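PDB 2GF6: conserved hypothetical protein from Sulfolobus solfataricus, which probably hydrolyses fatty acyl-CoA thioesters, as expected of a hot-dog-fold thioesterase that binds coenzyme A. Local coordinates for residues Ile51-Glu54 against Asn55-Phe58; Tyr29-Phe32 against Phe33-Ile37; Ile85-Asn88 against Lys89-Lys92. All coordinates share one frame; numbering follows the deposited sequence.

Contact 1. Residues Ile51-Glu54 against Asn55-Phe58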
ATOM      1  N   ILE A  51      11.447  -8.822 -12.253  1.00 32.47           N
ATOM      2  CA  ILE A  51      11.251  -9.027 -13.666  1.00 32.02           C
ATOM      3  C   ILE A  51      12.612  -8.860 -14.333  1.00 32.27           C
ATOM      4  O   ILE A  51      13.136  -7.746 -14.454  1.00 32.22           O
ATOM      5  CB  ILE A  51      10.214  -8.031 -14.240  1.00 31.98           C
ATOM      6  CG1 ILE A  51       8.835  -8.305 -13.603  1.00 31.63           C
ATOM      7  CG2 ILE A  51      10.191  -8.098 -15.726  1.00 31.67           C
ATOM      8  CD1 ILE A  51       7.727  -7.362 -14.068  1.00 31.77           C
ATOM      9  N   VAL A  52      13.183  -9.975 -14.754  1.00 31.98           N
ATOM     10  CA  VAL A  52      14.494  -9.956 -15.376  1.00 31.95           C
ATOM     11  C   VAL A  52      14.379  -9.569 -16.856  1.00 32.31           C
ATOM     12  O   VAL A  52      15.060  -8.669 -17.320  1.00 31.84           O
ATOM     13  CB  VAL A  52      15.182 -11.314 -15.209  1.00 31.93           C
ATOM     14  CG1 VAL A  52      16.668 -11.197 -15.570  1.00 31.66           C
ATOM     15  CG2 VAL A  52      14.973 -11.833 -13.773  1.00 31.44           C
ATOM     16  N   ASN A  53      13.512 -10.273 -17.582  1.00 33.31           N
ATOM     17  CA  ASN A  53      13.197  -9.996 -18.992  1.00 33.18           C
ATOM     18  C   ASN A  53      11.824 -10.599 -19.330  1.00 33.38           C
ATOM     19  O   ASN A  53      11.176 -11.169 -18.461  1.00 33.24           O
ATOM     20  CB  ASN A  53      14.295 -10.527 -19.933  1.00 33.17           C
ATOM     21  CG  ASN A  53      14.507 -12.031 -19.811  1.00 33.72           C
ATOM     22  OD1 ASN A  53      13.588 -12.820 -20.042  1.00 31.56           O
ATOM     23  ND2 ASN A  53      15.721 -12.436 -19.431  1.00 32.99           N
ATOM     24  N   GLU A  54      11.382 -10.479 -20.578  1.00 33.58           N
ATOM     25  CA  GLU A  54      10.048 -10.966 -20.955  1.00 34.20           C
ATOM     26  C   GLU A  54       9.871 -12.472 -20.730  1.00 33.54           C
ATOM     27  O   GLU A  54       8.761 -12.928 -20.478  1.00 33.59           O
ATOM     28  CB  GLU A  54       9.690 -10.582 -22.409  1.00 33.97           C
ATOM     29  CG  GLU A  54      10.664 -11.048 -23.468  1.00 34.98           C
ATOM     30  CD  GLU A  54      10.262 -10.641 -24.881  1.00 36.26           C
ATOM     31  OE1 GLU A  54       9.375 -11.308 -25.480  1.00 38.06           O
ATOM     32  OE2 GLU A  54      10.873  -9.676 -25.419  1.00 40.85           O
ATOM     33  N   ASN A  55      10.967 -13.226 -20.808  1.00 33.23           N
ATOM     34  CA  ASN A  55      10.966 -14.689 -20.621  1.00 32.41           C
ATOM     35  C   ASN A  55      11.342 -15.181 -19.198  1.00 31.74           C
ATOM     36  O   ASN A  55      11.337 -16.387 -18.961  1.00 32.49           O
ATOM     37  CB  ASN A  55      11.933 -15.333 -21.614  1.00 33.00           C
ATOM     38  CG  ASN A  55      11.539 -15.108 -23.055  1.00 33.41           C
ATOM     39  OD1 ASN A  55      10.391 -15.304 -23.443  1.00 37.26           O
ATOM     40  ND2 ASN A  55      12.498 -14.706 -23.864  1.00 37.65           N
ATOM     41  N   LEU A  56      11.679 -14.281 -18.271  1.00 29.89           N
ATOM     42  CA  LEU A  56      12.213 -14.672 -16.949  1.00 29.14           C
ATOM     43  C   LEU A  56      11.796 -13.733 -15.861  1.00 28.81           C
ATOM     44  O   LEU A  56      12.276 -12.588 -15.792  1.00 28.13           O
ATOM     45  CB  LEU A  56      13.736 -14.740 -16.975  1.00 29.87           C
ATOM     46  CG  LEU A  56      14.465 -15.312 -15.751  1.00 28.99           C
ATOM     47  CD1 LEU A  56      14.050 -16.755 -15.430  1.00 26.78           C
ATOM     48  CD2 LEU A  56      15.964 -15.257 -15.964  1.00 28.69           C
ATOM     49  N   TRP A  57      10.914 -14.239 -14.997  1.00 28.30           N
ATOM     50  CA  TRP A  57      10.468 -13.543 -13.783  1.00 28.90           C
ATOM     51  C   TRP A  57      10.758 -14.360 -12.524  1.00 29.80           C
ATOM     52  O   TRP A  57      10.866 -15.573 -12.610  1.00 29.89           O
ATOM     53  CB  TRP A  57       8.963 -13.365 -13.852  1.00 28.63           C
ATOM     54  CG  TRP A  57       8.457 -12.325 -14.826  1.00 28.56           C
ATOM     55  CD1 TRP A  57       9.159 -11.665 -15.817  1.00 27.54           C
ATOM     56  CD2 TRP A  57       7.105 -11.894 -14.939  1.00 27.95           C
ATOM     57  NE1 TRP A  57       8.318 -10.827 -16.500  1.00 28.62           N
ATOM     58  CE2 TRP A  57       7.049 -10.947 -15.974  1.00 28.51           C
ATOM     59  CE3 TRP A  57       5.930 -12.207 -14.242  1.00 29.03           C
ATOM     60  CZ2 TRP A  57       5.856 -10.314 -16.340  1.00 29.00           C
ATOM     61  CZ3 TRP A  57       4.768 -11.584 -14.602  1.00 28.50           C
ATOM     62  CH2 TRP A  57       4.734 -10.655 -15.653  1.00 28.44           C
ATOM     63  N   PHE A  58      10.837 -13.690 -11.365  1.00 31.16           N
ATOM     64  CA  PHE A  58      10.821 -14.340 -10.059  1.00 31.90           C
ATOM     65  C   PHE A  58       9.453 -14.085  -9.397  1.00 31.64           C
ATOM     66  O   PHE A  58       8.973 -12.941  -9.341  1.00 31.40           O
ATOM     67  CB  PHE A  58      11.954 -13.808  -9.164  1.00 33.36           C
ATOM     68  CG  PHE A  58      13.320 -14.278  -9.587  1.00 35.30           C
ATOM     69  CD1 PHE A  58      13.768 -15.539  -9.227  1.00 36.35           C
ATOM     70  CD2 PHE A  58      14.145 -13.476 -10.366  1.00 37.02           C
ATOM     71  CE1 PHE A  58      15.020 -15.991  -9.642  1.00 37.84           C
ATOM     72  CE2 PHE A  58      15.418 -13.923 -10.794  1.00 39.18           C
ATOM     73  CZ  PHE A  58      15.849 -15.176 -10.443  1.00 36.84           C
TER
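Ile-51 lies over one face of the Trp-57 indole, the two side chains running alongside each other in the same direction. Its CG1 makes a CH-pi contact 3.9 Å from the centroid of the five-membered ring, 9° off the normal, while CG2 comes close to NE1 of Trp-57 at 3.4 Å. With CG1 beside its own backbone N (chi1 -64°), Ile-51 puts that branch over the ring and CD1 on toward CE2. The two residues form an antiparallel non-hydrogen-bonded pair in the tight hairpin of strands 51-53 and 56-67. One step on, the register slips in a classic beta bulge: Val-52 N (3.0 Å) and Asn-53 N (3.2 Å) both donate to Leu-56 O, the second the straighter at its hydrogen. Val-52 sets CB and its methyls alongside the leucine branch, CG2 4.0 Å from CG of Leu-56, and the same CG2 also reaches CE2 of Phe-58 at 3.7 Å. A type I turn from Asn-53 to Leu-56 closes the hairpin. Asn-53 folds its amide back over this turn, OD1 accepting from Asn-55 N at 2.8 Å in the carbonyl plane. Outside the hairpin, Lys-117 forms a salt bridge with Glu-54 and a hydrogen bond with Asn-55, and Trp-57 packs on Trp-119, a coenzyme A-binding residue. The chemistry is thus mixed: apolar contacts and a CH-pi contact flank the strand pair, while backbone bonds and the Asn-53 amide set the bulge and turn.

Contact 2. Residues Tyr29-Phe32 against Phe33-Ile37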
ATOM      1  N   TYR A  29       7.282  -4.726   5.833  1.00 28.68           N
ATOM      2  CA  TYR A  29       8.379  -5.702   5.927  1.00 28.95           C
ATOM      3  C   TYR A  29       8.740  -6.222   4.553  1.00 29.41           C
ATOM      4  O   TYR A  29       9.912  -6.501   4.272  1.00 30.00           O
ATOM      5  CB  TYR A  29       8.029  -6.816   6.938  1.00 28.62           C
ATOM      6  CG  TYR A  29       8.107  -6.328   8.393  1.00 27.63           C
ATOM      7  CD1 TYR A  29       9.326  -6.252   9.059  1.00 28.71           C
ATOM      8  CD2 TYR A  29       6.984  -5.878   9.071  1.00 26.05           C
ATOM      9  CE1 TYR A  29       9.410  -5.778  10.342  1.00 29.14           C
ATOM     10  CE2 TYR A  29       7.062  -5.411  10.365  1.00 26.95           C
ATOM     11  CZ  TYR A  29       8.271  -5.356  10.997  1.00 28.93           C
ATOM     12  OH  TYR A  29       8.382  -4.879  12.301  1.00 28.96           O
ATOM     13  N   TYR A  30       7.737  -6.310   3.682  1.00 30.01           N
ATOM     14  CA  TYR A  30       7.916  -6.608   2.261  1.00 29.82           C
ATOM     15  C   TYR A  30       8.673  -5.495   1.588  1.00 30.45           C
ATOM     16  O   TYR A  30       9.468  -5.736   0.693  1.00 30.65           O
ATOM     17  CB  TYR A  30       6.546  -6.779   1.595  1.00 30.65           C
ATOM     18  CG  TYR A  30       6.529  -7.018   0.068  1.00 29.26           C
ATOM     19  CD1 TYR A  30       6.720  -8.288  -0.466  1.00 31.21           C
ATOM     20  CD2 TYR A  30       6.282  -5.983  -0.815  1.00 28.76           C
ATOM     21  CE1 TYR A  30       6.700  -8.501  -1.842  1.00 29.44           C
ATOM     22  CE2 TYR A  30       6.272  -6.179  -2.179  1.00 29.65           C
ATOM     23  CZ  TYR A  30       6.466  -7.435  -2.693  1.00 30.58           C
ATOM     24  OH  TYR A  30       6.403  -7.646  -4.079  1.00 32.96           O
ATOM     25  N   ARG A  31       8.417  -4.260   1.994  1.00 30.48           N
ATOM     26  CA  ARG A  31       9.140  -3.165   1.416  1.00 30.44           C
ATOM     27  C   ARG A  31      10.582  -3.404   1.747  1.00 29.49           C
ATOM     28  O   ARG A  31      11.433  -3.283   0.917  1.00 28.49           O
ATOM     29  CB  ARG A  31       8.674  -1.798   1.950  1.00 31.05           C
ATOM     30  CG  ARG A  31       9.317  -0.625   1.178  1.00 32.16           C
ATOM     31  CD  ARG A  31       8.794   0.759   1.541  1.00 31.61           C
ATOM     32  NE  ARG A  31       9.359   1.295   2.776  1.00 33.66           N
ATOM     33  CZ  ARG A  31      10.613   1.724   2.949  1.00 34.34           C
ATOM     34  NH1 ARG A  31      11.526   1.637   1.992  1.00 35.49           N
ATOM     35  NH2 ARG A  31      10.965   2.220   4.130  1.00 35.61           N
ATOM     36  N   PHE A  32      10.854  -3.769   2.988  1.00 29.93           N
ATOM     37  CA  PHE A  32      12.243  -3.849   3.412  1.00 30.23           C
ATOM     38  C   PHE A  32      12.975  -5.009   2.731  1.00 30.07           C
ATOM     39  O   PHE A  32      14.111  -4.838   2.302  1.00 29.74           O
ATOM     40  CB  PHE A  32      12.353  -4.001   4.933  1.00 30.69           C
ATOM     41  CG  PHE A  32      11.584  -2.967   5.708  1.00 31.12           C
ATOM     42  CD1 PHE A  32      11.602  -1.624   5.341  1.00 33.30           C
ATOM     43  CD2 PHE A  32      10.839  -3.341   6.818  1.00 34.16           C
ATOM     44  CE1 PHE A  32      10.897  -0.668   6.081  1.00 33.75           C
ATOM     45  CE2 PHE A  32      10.111  -2.411   7.536  1.00 32.07           C
ATOM     46  CZ  PHE A  32      10.150  -1.068   7.172  1.00 31.69           C
ATOM     47  N   PHE A  33      12.363  -6.196   2.695  1.00 30.60           N
ATOM     48  CA  PHE A  33      13.092  -7.367   2.240  1.00 30.26           C
ATOM     49  C   PHE A  33      13.219  -7.376   0.704  1.00 29.90           C
ATOM     50  O   PHE A  33      14.275  -7.770   0.161  1.00 30.03           O
ATOM     51  CB  PHE A  33      12.575  -8.666   2.911  1.00 31.40           C
ATOM     52  CG  PHE A  33      11.204  -9.134   2.487  1.00 30.54           C
ATOM     53  CD1 PHE A  33      10.911  -9.452   1.161  1.00 31.63           C
ATOM     54  CD2 PHE A  33      10.243  -9.407   3.446  1.00 32.46           C
ATOM     55  CE1 PHE A  33       9.656  -9.942   0.795  1.00 31.39           C
ATOM     56  CE2 PHE A  33       8.986  -9.906   3.082  1.00 32.34           C
ATOM     57  CZ  PHE A  33       8.702 -10.178   1.753  1.00 33.31           C
ATOM     58  N   THR A  34      12.203  -6.834   0.020  1.00 29.33           N
ATOM     59  CA  THR A  34      12.271  -6.596  -1.440  1.00 29.00           C
ATOM     60  C   THR A  34      13.437  -5.676  -1.806  1.00 28.48           C
ATOM     61  O   THR A  34      14.229  -5.982  -2.675  1.00 27.96           O
ATOM     62  CB  THR A  34      10.925  -6.026  -1.958  1.00 28.98           C
ATOM     63  OG1 THR A  34       9.897  -6.915  -1.545  1.00 30.56           O
ATOM     64  CG2 THR A  34      10.896  -5.923  -3.512  1.00 29.90           C
ATOM     65  N   ASN A  35      13.564  -4.555  -1.108  1.00 28.18           N
ATOM     66  CA  ASN A  35      14.717  -3.705  -1.303  1.00 27.37           C
ATOM     67  C   ASN A  35      16.003  -4.473  -1.044  1.00 27.49           C
ATOM     68  O   ASN A  35      16.982  -4.347  -1.785  1.00 26.17           O
ATOM     69  CB  ASN A  35      14.650  -2.488  -0.385  1.00 27.94           C
ATOM     70  CG  ASN A  35      13.573  -1.501  -0.785  1.00 27.86           C
ATOM     71  OD1 ASN A  35      13.144  -1.454  -1.946  1.00 25.83           O
ATOM     72  ND2 ASN A  35      13.133  -0.701   0.176  1.00 25.81           N
ATOM     73  N   THR A  36      16.026  -5.268   0.017  1.00 27.73           N
ATOM     74  CA  THR A  36      17.266  -6.009   0.334  1.00 27.88           C
ATOM     75  C   THR A  36      17.601  -6.996  -0.797  1.00 28.56           C
ATOM     76  O   THR A  36      18.765  -7.063  -1.274  1.00 29.00           O
ATOM     77  CB  THR A  36      17.161  -6.716   1.697  1.00 27.64           C
ATOM     78  OG1 THR A  36      16.847  -5.748   2.695  1.00 26.69           O
ATOM     79  CG2 THR A  36      18.448  -7.397   2.084  1.00 26.14           C
ATOM     80  N   ILE A  37      16.595  -7.749  -1.237  1.00 28.87           N
ATOM     81  CA  ILE A  37      16.778  -8.764  -2.294  1.00 29.12           C
ATOM     82  C   ILE A  37      17.088  -8.112  -3.643  1.00 28.79           C
ATOM     83  O   ILE A  37      17.992  -8.547  -4.362  1.00 28.02           O
ATOM     84  CB  ILE A  37      15.577  -9.683  -2.423  1.00 29.00           C
ATOM     85  CG1 ILE A  37      15.472 -10.547  -1.168  1.00 29.20           C
ATOM     86  CG2 ILE A  37      15.734 -10.569  -3.661  1.00 30.23           C
ATOM     87  CD1 ILE A  37      14.127 -11.187  -0.953  1.00 29.15           C
TER
HETATM   88  O   HOH W   1      11.989   2.238  -0.598  1.00 27.87           O
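Tyr-30 O is gripped twice by Thr-34, whose backbone N (3.0 Å) and OG1 (2.6 Å) reach it from opposite faces of the carbonyl plane. This is a turn of helix 26-45, the long helix that the curved sheet of the hot-dog fold wraps, and the same double grip recurs two residues on, where Thr-36 N and OG1 both donate to Phe-32 O. In each threonine the hydroxyl stands beside its own backbone N (chi1 -54° in Thr-34), the position from which it can bend back to the carbonyl four residues earlier and be satisfied inside the protein. The Thr-34 hydroxyl oxygen also sits above the centre of the Tyr-30 ring, 3.4 Å from its plane. Phe-33 instead turns its ring back along the helix, with CG between the backbone N and carbonyl carbon (chi1 70°). One face of that ring receives Tyr-30 CA in a CH-pi contact 3.7 Å from the centroid, and CZ meets Tyr-30 CD1 at 3.5 Å, the two ring planes 80° apart. Phe-33 also packs against Phe-95 and Val-109 of the sheet, so an alanine here would probably open a gap between helix and sheet and remove the ring that meets CA and CD1 of Tyr-30. On another side Arg-31 makes salt bridges with Asp-17 and Asp-11, and Asn-35 bonds to Tyr-16 of the third subunit. Tyr-29, at the beginning of this segment, lines a coenzyme A pocket. A water accepts from Asn-35 ND2 at 3.2 Å and, in a weak bond, from Arg-31 NH1 at 2.7 Å.

Contact 3. Residues Ile85-Asn88 against Lys89-Lys92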
ATOM      1  N   ILE A  85      20.270 -21.418  -2.231  1.00 27.43           N
ATOM      2  CA  ILE A  85      19.853 -21.974  -3.491  1.00 26.87           C
ATOM      3  C   ILE A  85      19.336 -23.407  -3.272  1.00 26.76           C
ATOM      4  O   ILE A  85      20.125 -24.315  -3.009  1.00 27.18           O
ATOM      5  CB  ILE A  85      21.021 -21.917  -4.485  1.00 27.21           C
ATOM      6  CG1 ILE A  85      21.356 -20.455  -4.786  1.00 27.19           C
ATOM      7  CG2 ILE A  85      20.687 -22.687  -5.764  1.00 27.82           C
ATOM      8  CD1 ILE A  85      22.591 -20.279  -5.616  1.00 26.52           C
ATOM      9  N   LEU A  86      18.009 -23.589  -3.381  1.00 26.59           N
ATOM     10  CA  LEU A  86      17.349 -24.908  -3.207  1.00 26.03           C
ATOM     11  C   LEU A  86      17.369 -25.817  -4.439  1.00 25.35           C
ATOM     12  O   LEU A  86      17.322 -27.051  -4.319  1.00 25.33           O
ATOM     13  CB  LEU A  86      15.897 -24.731  -2.770  1.00 25.62           C
ATOM     14  CG  LEU A  86      15.665 -23.757  -1.617  1.00 27.64           C
ATOM     15  CD1 LEU A  86      14.204 -23.814  -1.216  1.00 28.58           C
ATOM     16  CD2 LEU A  86      16.550 -24.072  -0.464  1.00 27.42           C
ATOM     17  N   SER A  87      17.442 -25.226  -5.615  1.00 24.74           N
ATOM     18  CA  SER A  87      17.423 -25.996  -6.834  1.00 25.20           C
ATOM     19  C   SER A  87      17.955 -25.189  -8.024  1.00 25.64           C
ATOM     20  O   SER A  87      18.387 -24.040  -7.878  1.00 27.04           O
ATOM     21  CB  SER A  87      15.992 -26.475  -7.108  1.00 24.39           C
ATOM     22  OG  SER A  87      15.147 -25.403  -7.462  1.00 23.71           O
ATOM     23  N   ASN A  88      17.867 -25.777  -9.213  1.00 25.85           N
ATOM     24  CA  ASN A  88      18.141 -25.050 -10.454  1.00 25.75           C
ATOM     25  C   ASN A  88      17.152 -23.907 -10.734  1.00 25.26           C
ATOM     26  O   ASN A  88      17.323 -23.161 -11.692  1.00 26.32           O
ATOM     27  CB  ASN A  88      18.256 -26.021 -11.667  1.00 26.30           C
ATOM     28  CG  ASN A  88      16.931 -26.707 -12.051  1.00 25.32           C
ATOM     29  OD1 ASN A  88      16.086 -26.935 -11.233  1.00 25.56           O
ATOM     30  ND2 ASN A  88      16.806 -27.083 -13.300  1.00 22.51           N
ATOM     31  N   LYS A  89      16.149 -23.725  -9.880  1.00 25.39           N
ATOM     32  CA  LYS A  89      15.134 -22.730 -10.150  1.00 25.07           C
ATOM     33  C   LYS A  89      14.501 -22.015  -8.976  1.00 25.35           C
ATOM     34  O   LYS A  89      13.719 -21.100  -9.207  1.00 24.32           O
ATOM     35  CB  LYS A  89      14.017 -23.352 -11.001  1.00 25.14           C
ATOM     36  CG  LYS A  89      13.290 -24.493 -10.387  1.00 24.82           C
ATOM     37  CD  LYS A  89      12.181 -25.006 -11.307  1.00 25.87           C
ATOM     38  CE  LYS A  89      12.702 -25.624 -12.571  1.00 24.54           C
ATOM     39  NZ  LYS A  89      11.580 -26.266 -13.362  1.00 27.22           N
ATOM     40  N   THR A  90      14.847 -22.402  -7.747  1.00 25.47           N
ATOM     41  CA  THR A  90      14.232 -21.853  -6.538  1.00 26.09           C
ATOM     42  C   THR A  90      15.304 -21.369  -5.545  1.00 26.13           C
ATOM     43  O   THR A  90      16.341 -22.021  -5.367  1.00 23.92           O
ATOM     44  CB  THR A  90      13.424 -22.926  -5.850  1.00 26.15           C
ATOM     45  OG1 THR A  90      12.395 -23.369  -6.732  1.00 28.88           O
ATOM     46  CG2 THR A  90      12.807 -22.385  -4.640  1.00 28.63           C
ATOM     47  N   ILE A  91      15.045 -20.221  -4.929  1.00 26.14           N
ATOM     48  CA  ILE A  91      15.934 -19.649  -3.912  1.00 26.96           C
ATOM     49  C   ILE A  91      15.122 -19.311  -2.693  1.00 27.33           C
ATOM     50  O   ILE A  91      14.012 -18.847  -2.836  1.00 26.85           O
ATOM     51  CB  ILE A  91      16.538 -18.330  -4.399  1.00 27.70           C
ATOM     52  CG1 ILE A  91      17.358 -18.568  -5.664  1.00 29.76           C
ATOM     53  CG2 ILE A  91      17.451 -17.708  -3.311  1.00 29.16           C
ATOM     54  CD1 ILE A  91      17.708 -17.291  -6.402  1.00 33.59           C
ATOM     55  N   LYS A  92      15.688 -19.532  -1.509  1.00 27.46           N
ATOM     56  CA  LYS A  92      15.095 -19.149  -0.258  1.00 28.51           C
ATOM     57  C   LYS A  92      15.915 -17.991   0.279  1.00 28.53           C
ATOM     58  O   LYS A  92      17.075 -18.161   0.612  1.00 28.73           O
ATOM     59  CB  LYS A  92      15.153 -20.294   0.734  1.00 29.04           C
ATOM     60  CG  LYS A  92      14.637 -19.988   2.107  1.00 30.41           C
ATOM     61  CD  LYS A  92      14.716 -21.255   2.942  1.00 31.63           C
ATOM     62  CE  LYS A  92      14.097 -21.071   4.306  1.00 33.38           C
ATOM     63  NZ  LYS A  92      14.584 -22.162   5.174  1.00 33.65           N
TER
HETATM   64  O   HOH W   2      12.905 -26.031  -6.719  1.00 29.60           O
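Ser-87 OG accepts from Lys-89 N at 3.1 Å and, more weakly and at a poorer angle, from Thr-90 N at 3.0 Å. Its chi1 of 70° holds OG between its own backbone N and carbonyl carbon, turned inward over the bend. A water lies 2.7 Å from Thr-90 OG1. Thr-90 O in turn takes Leu-86 N at 3.0 Å, with a weak second bond from Ser-87 N. These bonds close the hairpin between strands 76-85 and 90-99 of the antiparallel hot-dog sheet, where Ile-85 and Ile-91 form an antiparallel non-hydrogen-bonded pair. Leu-86 sends CD1 across to Thr-90 CG2 at 4.0 Å and to Lys-92 CB at 4.1 Å. Leu-86 and Thr-90 both touch bound coenzyme A; Ser-87 and Lys-89 also contact coenzyme A in a crystal structure of this protein, though not a molecule bound to this chain. Farther out, Lys-89 NZ bonds to Ser-121, another coenzyme A-binding residue, and Asn-88 ND2 to Glu-123. Lys-92 makes a cation-pi contact with Tyr-108, and Ile-85 and Ile-91 pack on Leu-132 of helix 126-132.

Overall arrangement
Contact 2 is the buried one, its centre about 5 Å from that of the chain; contacts 1 and 3 are partly exposed hairpin ends, their centres about 16 and 14 Å from it. The two hairpins belong to the same antiparallel sheet, their strands 56-67 and 90-99 both pairing with strand 102-115; contact 2 lies within helix 26-45, which precedes strand 51-53. Amide or hydroxyl acceptors shape the turns of 1 and 3, while threonine donors double the helical bonds of 2. Aromatic rings pack across contacts 1 and 2; within contact 3 the two segments bring none. Contacts 2 and 3 touch coenzyme A at separate pockets; contact 1 reaches the ligand site through Trp-57, which packs on Trp-119.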